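Long-range contact in 2,3-bisphosphoglycerate-independent phosphoglycerate mutase (Pyrococcus horikoshii, PDB 2ZKT), which probably interconverts 2-phosphoglycerate and 3-phosphoglycerate in glycolysis, as a metal-binding mutase of the alkaline phosphatase superfamily: residues B[59-71]-B[253-265]. Numbering follows the deposited sequence.
With ZN (zinc ion), chain G.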
loop_
_atom_site.group_PDB
_atom_site.type_symbol
_atom_site.label_atom_id
_atom_site.label_comp_id
_atom_site.label_asym_id
_atom_site.label_seq_id
_atom_site.Cartn_x
_atom_site.Cartn_y
_atom_site.Cartn_z
ATOM N N GLY B 59 6.490 -26.388 2.896
ATOM C CA GLY B 59 5.052 -26.578 2.772
ATOM C C GLY B 59 4.465 -25.781 3.931
ATOM O O GLY B 59 5.192 -25.424 4.866
ATOM N N SER B 60 3.166 -25.496 3.897
ATOM C CA SER B 60 2.549 -24.708 4.967
ATOM C C SER B 60 2.702 -25.327 6.368
ATOM O O SER B 60 2.895 -24.608 7.349
ATOM C CB SER B 60 1.061 -24.487 4.664
ATOM O OG SER B 60 0.612 -23.247 5.190
ATOM N N ASP B 61 2.614 -26.657 6.460
ATOM C CA ASP B 61 2.723 -27.342 7.756
ATOM C C ASP B 61 4.134 -27.280 8.362
ATOM O O ASP B 61 4.293 -26.914 9.535
ATOM C CB ASP B 61 2.247 -28.806 7.623
ATOM C CG ASP B 61 2.903 -29.541 6.457
ATOM O OD1 ASP B 61 3.645 -28.898 5.674
ATOM O OD2 ASP B 61 2.669 -30.768 6.318
ATOM N N THR B 62 5.151 -27.628 7.568
ATOM C CA THR B 62 6.545 -27.597 8.028
ATOM C C THR B 62 7.017 -26.153 8.344
ATOM O O THR B 62 7.853 -25.937 9.230
ATOM C CB THR B 62 7.506 -28.212 6.959
ATOM O OG1 THR B 62 7.405 -27.471 5.725
ATOM C CG2 THR B 62 7.155 -29.690 6.700
ATOM N N ALA B 63 6.473 -25.171 7.615
ATOM C CA ALA B 63 6.837 -23.769 7.828
ATOM C C ALA B 63 6.327 -23.294 9.183
ATOM O O ALA B 63 6.992 -22.505 9.868
ATOM C CB ALA B 63 6.254 -22.877 6.709
ATOM N N HIS B 64 5.144 -23.777 9.572
ATOM C CA HIS B 64 4.555 -23.360 10.844
ATOM C C HIS B 64 5.188 -24.078 12.050
ATOM O O HIS B 64 5.244 -23.551 13.154
ATOM C CB HIS B 64 3.037 -23.598 10.800
ATOM C CG HIS B 64 2.335 -22.404 10.192
ATOM N ND1 HIS B 64 1.919 -22.345 8.899
ATOM C CD2 HIS B 64 1.987 -21.194 10.818
ATOM C CE1 HIS B 64 1.324 -21.136 8.756
ATOM N NE2 HIS B 64 1.350 -20.428 9.893
ATOM N N LEU B 65 5.634 -25.342 11.845
ATOM C CA LEU B 65 6.367 -25.983 12.939
ATOM C C LEU B 65 7.602 -25.144 13.256
ATOM O O LEU B 65 8.032 -24.975 14.393
ATOM C CB LEU B 65 6.834 -27.385 12.501
ATOM C CG LEU B 65 5.773 -28.495 12.627
ATOM C CD1 LEU B 65 6.205 -29.769 11.909
ATOM C CD2 LEU B 65 5.483 -28.924 14.068
ATOM N N SER B 66 8.199 -24.637 12.156
ATOM C CA SER B 66 9.382 -23.791 12.275
ATOM C C SER B 66 9.058 -22.467 12.982
ATOM O O SER B 66 9.726 -22.067 13.929
ATOM C CB SER B 66 9.918 -23.526 10.859
ATOM O OG SER B 66 11.112 -22.747 10.928
ATOM N N ILE B 67 8.011 -21.786 12.519
ATOM C CA ILE B 67 7.577 -20.518 13.100
ATOM C C ILE B 67 7.260 -20.666 14.596
ATOM O O ILE B 67 7.512 -19.742 15.374
ATOM C CB ILE B 67 6.318 -19.986 12.368
ATOM C CG1 ILE B 67 6.665 -19.639 10.907
ATOM C CG2 ILE B 67 5.743 -18.785 13.101
ATOM C CD1 ILE B 67 7.692 -18.521 10.726
ATOM N N PHE B 68 6.711 -21.818 14.999
ATOM C CA PHE B 68 6.379 -22.029 16.416
ATOM C C PHE B 68 7.604 -22.331 17.284
ATOM O O PHE B 68 7.481 -22.459 18.509
ATOM C CB PHE B 68 5.335 -23.152 16.579
ATOM C CG PHE B 68 3.965 -22.782 16.072
ATOM C CD1 PHE B 68 3.363 -21.585 16.465
ATOM C CD2 PHE B 68 3.284 -23.620 15.186
ATOM C CE1 PHE B 68 2.090 -21.221 15.975
ATOM C CE2 PHE B 68 2.026 -23.283 14.688
ATOM C CZ PHE B 68 1.420 -22.076 15.079
ATOM N N GLY B 69 8.775 -22.454 16.646
ATOM C CA GLY B 69 10.017 -22.698 17.377
ATOM C C GLY B 69 10.641 -24.083 17.271
ATOM O O GLY B 69 11.587 -24.402 18.000
ATOM N N TYR B 70 10.137 -24.915 16.366
ATOM C CA TYR B 70 10.668 -26.271 16.225
ATOM C C TYR B 70 11.510 -26.433 14.965
ATOM O O TYR B 70 11.417 -25.634 14.027
ATOM C CB TYR B 70 9.508 -27.284 16.184
ATOM C CG TYR B 70 8.640 -27.269 17.430
ATOM C CD1 TYR B 70 9.053 -27.917 18.610
ATOM C CD2 TYR B 70 7.439 -26.561 17.451
ATOM C CE1 TYR B 70 8.288 -27.855 19.773
ATOM C CE2 TYR B 70 6.666 -26.486 18.612
ATOM C CZ TYR B 70 7.092 -27.133 19.769
ATOM O OH TYR B 70 6.315 -27.062 20.909
ATOM N N ASP B 71 12.333 -27.480 14.960
ATOM C CA ASP B 71 13.165 -27.799 13.802
ATOM C C ASP B 71 12.311 -28.734 12.935
ATOM O O ASP B 71 12.051 -29.884 13.308
ATOM C CB ASP B 71 14.458 -28.509 14.246
ATOM C CG ASP B 71 15.332 -28.932 13.071
ATOM O OD1 ASP B 71 14.953 -29.888 12.351
ATOM O OD2 ASP B 71 16.395 -28.303 12.863
ATOM N N ALA B 253 -7.702 -25.080 8.069
ATOM C CA ALA B 253 -7.597 -26.359 8.773
ATOM C C ALA B 253 -6.163 -26.807 9.105
ATOM O O ALA B 253 -5.837 -27.081 10.267
ATOM C CB ALA B 253 -8.302 -27.448 7.953
ATOM N N LEU B 254 -5.317 -26.890 8.077
ATOM C CA LEU B 254 -3.941 -27.342 8.264
ATOM C C LEU B 254 -3.146 -26.567 9.322
ATOM O O LEU B 254 -2.365 -27.158 10.076
ATOM C CB LEU B 254 -3.195 -27.307 6.923
ATOM C CG LEU B 254 -1.770 -27.874 6.945
ATOM C CD1 LEU B 254 -1.772 -29.278 7.534
ATOM C CD2 LEU B 254 -1.203 -27.883 5.529
ATOM N N VAL B 255 -3.343 -25.251 9.393
ATOM C CA VAL B 255 -2.609 -24.455 10.367
ATOM C C VAL B 255 -3.208 -24.599 11.765
ATOM O O VAL B 255 -2.477 -24.560 12.769
ATOM C CB VAL B 255 -2.553 -22.962 9.943
ATOM C CG1 VAL B 255 -1.856 -22.122 11.018
ATOM C CG2 VAL B 255 -1.804 -22.839 8.612
ATOM N N LYS B 256 -4.528 -24.768 11.839
ATOM C CA LYS B 256 -5.190 -24.953 13.134
ATOM C C LYS B 256 -4.666 -26.275 13.710
ATOM O O LYS B 256 -4.470 -26.409 14.926
ATOM C CB LYS B 256 -6.708 -25.054 12.958
ATOM C CG LYS B 256 -7.364 -23.815 12.367
ATOM C CD LYS B 256 -8.829 -24.083 12.062
ATOM C CE LYS B 256 -9.576 -24.539 13.313
ATOM N NZ LYS B 256 -10.978 -24.944 13.003
ATOM N N GLY B 257 -4.437 -27.238 12.809
ATOM C CA GLY B 257 -3.941 -28.553 13.202
ATOM C C GLY B 257 -2.555 -28.497 13.822
ATOM O O GLY B 257 -2.316 -29.045 14.905
ATOM N N VAL B 258 -1.627 -27.830 13.134
ATOM C CA VAL B 258 -0.270 -27.703 13.652
ATOM C C VAL B 258 -0.322 -26.999 15.006
ATOM O O VAL B 258 0.270 -27.459 15.982
ATOM C CB VAL B 258 0.629 -26.895 12.678
ATOM C CG1 VAL B 258 2.005 -26.662 13.311
ATOM C CG2 VAL B 258 0.768 -27.656 11.349
ATOM N N ALA B 259 -1.042 -25.880 15.071
ATOM C CA ALA B 259 -1.150 -25.126 16.314
ATOM C C ALA B 259 -1.683 -26.011 17.443
ATOM O O ALA B 259 -1.172 -25.971 18.568
ATOM C CB ALA B 259 -2.051 -23.922 16.113
ATOM N N ARG B 260 -2.707 -26.816 17.142
ATOM C CA ARG B 260 -3.290 -27.707 18.151
ATOM C C ARG B 260 -2.283 -28.759 18.590
ATOM O O ARG B 260 -2.126 -29.020 19.788
ATOM C CB ARG B 260 -4.561 -28.392 17.613
ATOM C CG ARG B 260 -5.834 -27.590 17.895
ATOM C CD ARG B 260 -7.050 -28.081 17.115
ATOM N NE ARG B 260 -8.218 -27.248 17.416
ATOM C CZ ARG B 260 -9.305 -27.154 16.646
ATOM N NH1 ARG B 260 -9.387 -27.844 15.509
ATOM N NH2 ARG B 260 -10.303 -26.355 17.008
ATOM N N ALA B 261 -1.603 -29.363 17.614
ATOM C CA ALA B 261 -0.604 -30.382 17.921
ATOM C C ALA B 261 0.457 -29.869 18.910
ATOM O O ALA B 261 0.854 -30.602 19.809
ATOM C CB ALA B 261 0.065 -30.875 16.631
ATOM N N VAL B 262 0.909 -28.619 18.766
ATOM C CA VAL B 262 1.936 -28.116 19.682
ATOM C C VAL B 262 1.382 -27.522 20.982
ATOM O O VAL B 262 2.146 -27.050 21.834
ATOM C CB VAL B 262 2.895 -27.099 18.981
ATOM C CG1 VAL B 262 3.548 -27.772 17.776
ATOM C CG2 VAL B 262 2.140 -25.839 18.555
ATOM N N GLY B 263 0.054 -27.549 21.131
ATOM C CA GLY B 263 -0.545 -27.080 22.378
ATOM C C GLY B 263 -1.320 -25.777 22.450
ATOM O O GLY B 263 -1.625 -25.310 23.550
ATOM N N PHE B 264 -1.646 -25.175 21.308
ATOM C CA PHE B 264 -2.402 -23.919 21.330
ATOM C C PHE B 264 -3.908 -24.155 21.473
ATOM O O PHE B 264 -4.416 -25.223 21.107
ATOM C CB PHE B 264 -2.151 -23.127 20.035
ATOM C CG PHE B 264 -0.837 -22.398 20.012
ATOM C CD1 PHE B 264 0.361 -23.093 19.822
ATOM C CD2 PHE B 264 -0.791 -21.012 20.183
ATOM C CE1 PHE B 264 1.581 -22.411 19.797
ATOM C CE2 PHE B 264 0.427 -20.325 20.162
ATOM C CZ PHE B 264 1.611 -21.021 19.969
ATOM N N ASP B 265 -4.613 -23.160 22.025
ATOM C CA ASP B 265 -6.072 -23.230 22.150
ATOM C C ASP B 265 -6.563 -22.458 20.919
ATOM O O ASP B 265 -6.635 -21.230 20.937
ATOM C CB ASP B 265 -6.568 -22.531 23.432
ATOM C CG ASP B 265 -6.266 -23.328 24.694
ATOM O OD1 ASP B 265 -6.122 -24.568 24.604
ATOM O OD2 ASP B 265 -6.190 -22.719 25.786
HETATM ZN ZN ZN G . 1.304 -21.042 4.036
#
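Helix-to-helix apolar packing joins F68, V258, H64 and V255 where helices 60-67 and 253-261 lie side by side on the large mixed sheet, beside a zinc site of this alkaline phosphatase-like fold. The axes run in similar directions, 37° apart, and approach to 9.5 Å; across the two segments the nearest CA atoms are those of D61 and V255. Near the metal, V255 CG1 sits over one face of the H64 imidazole, 3.9 Å from the ring centroid: a CH-pi contact. The ring's rotation is fixed by its ND1, which donates to S60 O at 2.9 Å almost within the ring plane, while H64 N reaches that carbonyl from the opposite face. One turn on, a chi1 of 175° sets V258 CG1 anti to the backbone N and directs this methyl to the F68 ring edge, 3.6 Å from F68 CE2, leaving V258 CG2 by D61 O. V262 CG2 lies over one face of F68, 4.2 Å from F68 CD2, and the F264 ring lies obliquely beside it, centroids 5.0 Å apart. V262 turns its other methyl, CG1, to Y70 CE2 at 3.5 Å; the Y70 hydroxyl is hydrogen-bonded to M236 O. With an alanine at F68, V258, V262 and F264 would probably lose their shared aromatic partner, opening a gap between the ends of the two helices. S60 OG binds the zinc at a long 2.6 Å, D13, D346 and H347 completing the site. The chemistry therefore divides: methyls and rings join the helix that supplies this ligand to 253-261, whereas the polar bonds of H64 to S60 O stay within 59-71.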